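PDB 3D7R: esterase from Staphylococcus aureus subsp. aureus USA300_TCH1516, which probably hydrolyses ester bonds, as a putative esterase of the alpha/beta hydrolase fold whose natural substrate is not established. Local coordinates for residues 202-205 / 206-210. Sequence-based numbering, arbitrary orientation.
Sequences ILDA and TLSNK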
ATOM      1  N   ILE A 202      -5.679   0.587  -4.464  1.00  9.17           N
ATOM      2  CA  ILE A 202      -7.038   1.100  -4.632  1.00  9.46           C
ATOM      3  C   ILE A 202      -6.899   2.444  -5.364  1.00  9.65           C
ATOM      4  O   ILE A 202      -6.849   3.512  -4.744  1.00 10.00           O
ATOM      5  CB  ILE A 202      -7.777   1.238  -3.261  1.00  9.69           C
ATOM      6  CG1 ILE A 202      -7.889  -0.117  -2.555  1.00  9.86           C
ATOM      7  CG2 ILE A 202      -9.179   1.838  -3.451  1.00  8.82           C
ATOM      8  CD1 ILE A 202      -8.300   0.027  -1.062  1.00 14.00           C
ATOM      9  N   LEU A 203      -6.787   2.369  -6.689  1.00  9.27           N
ATOM     10  CA  LEU A 203      -6.459   3.529  -7.513  1.00  9.70           C
ATOM     11  C   LEU A 203      -7.529   4.619  -7.588  1.00  9.79           C
ATOM     12  O   LEU A 203      -7.214   5.796  -7.801  1.00  9.22           O
ATOM     13  CB  LEU A 203      -6.050   3.064  -8.915  1.00  9.84           C
ATOM     14  CG  LEU A 203      -4.770   2.203  -8.866  1.00 10.45           C
ATOM     15  CD1 LEU A 203      -4.562   1.412 -10.144  1.00 10.50           C
ATOM     16  CD2 LEU A 203      -3.539   3.053  -8.548  1.00 10.66           C
ATOM     17  N   ASP A 204      -8.791   4.224  -7.417  1.00 10.11           N
ATOM     18  CA  ASP A 204      -9.911   5.153  -7.455  1.00 10.97           C
ATOM     19  C   ASP A 204     -10.722   4.874  -6.195  1.00 10.75           C
ATOM     20  O   ASP A 204     -11.318   3.804  -6.084  1.00 11.22           O
ATOM     21  CB  ASP A 204     -10.726   4.900  -8.738  1.00 11.34           C
ATOM     22  CG  ASP A 204     -11.991   5.760  -8.848  1.00 12.82           C
ATOM     23  OD1 ASP A 204     -12.308   6.545  -7.928  1.00 13.37           O
ATOM     24  OD2 ASP A 204     -12.687   5.621  -9.878  1.00 15.25           O
ATOM     25  N   ALA A 205     -10.719   5.810  -5.243  1.00 10.51           N
ATOM     26  CA  ALA A 205     -11.383   5.599  -3.953  1.00 11.15           C
ATOM     27  C   ALA A 205     -12.915   5.552  -4.028  1.00 11.24           C
ATOM     28  O   ALA A 205     -13.571   5.136  -3.071  1.00 11.16           O
ATOM     29  CB  ALA A 205     -10.950   6.656  -2.936  1.00 10.57           C
ATOM     30  N   THR A 206     -13.488   6.009  -5.141  1.00 11.61           N
ATOM     31  CA  THR A 206     -14.946   5.982  -5.307  1.00 12.10           C
ATOM     32  C   THR A 206     -15.448   4.582  -5.644  1.00 12.25           C
ATOM     33  O   THR A 206     -16.609   4.254  -5.351  1.00 12.02           O
ATOM     34  CB  THR A 206     -15.435   6.905  -6.433  1.00 12.72           C
ATOM     35  OG1 THR A 206     -14.932   6.427  -7.684  1.00 12.79           O
ATOM     36  CG2 THR A 206     -14.969   8.340  -6.215  1.00 12.53           C
ATOM     37  N   LEU A 207     -14.573   3.776  -6.255  1.00 12.06           N
ATOM     38  CA  LEU A 207     -14.913   2.427  -6.734  1.00 12.47           C
ATOM     39  C   LEU A 207     -16.215   2.438  -7.548  1.00 12.66           C
ATOM     40  O   LEU A 207     -17.078   1.563  -7.393  1.00 11.96           O
ATOM     41  CB  LEU A 207     -14.966   1.413  -5.567  1.00 12.06           C
ATOM     42  CG  LEU A 207     -13.623   0.928  -4.998  1.00 12.96           C
ATOM     43  CD1 LEU A 207     -13.795   0.322  -3.606  1.00 13.53           C
ATOM     44  CD2 LEU A 207     -12.906  -0.061  -5.939  1.00 11.95           C
ATOM     45  N   SER A 208     -16.320   3.434  -8.428  1.00 12.90           N
ATOM     46  CA  SER A 208     -17.515   3.693  -9.224  1.00 13.74           C
ATOM     47  C   SER A 208     -17.306   3.325 -10.705  1.00 13.77           C
ATOM     48  O   SER A 208     -18.203   3.519 -11.509  1.00 13.21           O
ATOM     49  CB  SER A 208     -17.889   5.175  -9.132  1.00 14.42           C
ATOM     50  OG  SER A 208     -16.871   5.972  -9.728  1.00 14.78           O
ATOM     51  N   ASN A 209     -16.123   2.812 -11.051  1.00 13.24           N
ATOM     52  CA  ASN A 209     -15.818   2.388 -12.428  1.00 13.76           C
ATOM     53  C   ASN A 209     -16.954   1.526 -12.963  1.00 13.69           C
ATOM     54  O   ASN A 209     -17.279   0.493 -12.370  1.00 13.14           O
ATOM     55  CB  ASN A 209     -14.496   1.598 -12.456  1.00 13.16           C
ATOM     56  CG  ASN A 209     -13.980   1.336 -13.889  1.00 14.95           C
ATOM     57  OD1 ASN A 209     -14.761   1.104 -14.811  1.00 16.18           O
ATOM     58  ND2 ASN A 209     -12.653   1.364 -14.066  1.00  9.56           N
ATOM     59  N   LYS A 210     -17.565   1.938 -14.071  1.00 14.52           N
ATOM     60  CA  LYS A 210     -18.751   1.226 -14.570  1.00 14.84           C
ATOM     61  C   LYS A 210     -18.408  -0.193 -15.062  1.00 14.30           C
ATOM     62  O   LYS A 210     -19.291  -1.021 -15.263  1.00 13.09           O
ATOM     63  CB  LYS A 210     -19.525   2.058 -15.619  1.00 16.04           C
ATOM     64  CG  LYS A 210     -18.714   2.428 -16.883  1.00 20.32           C
ATOM     65  CD  LYS A 210     -19.616   2.699 -18.105  1.00 26.41           C
ATOM     66  CE  LYS A 210     -18.840   3.403 -19.217  1.00 29.44           C
ATOM     67  NZ  LYS A 210     -17.514   2.735 -19.515  1.00 31.61           N
TER
HETATM   68  O   HOH W   1     -13.508   2.954  -9.470  1.00 13.45           O
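Asp-204 and Thr-206 meet through one carboxylate oxygen, a compact example of an Asx turn laid over a type I beta turn. OD1 of Asp-204 accepts the hydroxyl OG1 of Thr-206 at 2.6 Å and the backbone N of the same threonine at 3.1 Å. Thr-206 therefore holds this oxygen with two bonds; both donors approach from one face of the carboxylate, well above its plane. CG of Asp-204 lies anti to its own nitrogen and beside its carbonyl carbon (chi1 176°), which turns OD1 toward the next residue but one. In Thr-206, chi1 of 65° keeps OG1 beside the residue's own N, so that the hydroxyl can share OD1 of Asp-204 with that amide. The N of Leu-207 closes the beta turn on the O of Asp-204 at 3.3 Å.

The threonine hydroxyl is itself an acceptor: OG of Ser-208 donates to OG1 of Thr-206 over 2.9 Å, and the N of Ser-208 adds a weak bond to it. The other carboxylate oxygen, OD2, takes a weak bond from a water that in turn accepts from the N of Asn-209 at 3.1 Å, a loose water link between Asp-204 and Asn-209.

The O of Thr-206 accepts NE2 of Gln-225 and ND2 of Asn-229, and the N of Ala-205 is hydrogen-bonded to OG of Ser-247. The turn lies in the loop between strand 195-199 and helix 214-219, with Ala-205 and Leu-207 packed on helix 225-236, Asp-204 against helix 270-282, and ND2 of Asn-209 hydrogen-bonded to OD1 of Asp-272 on that same helix.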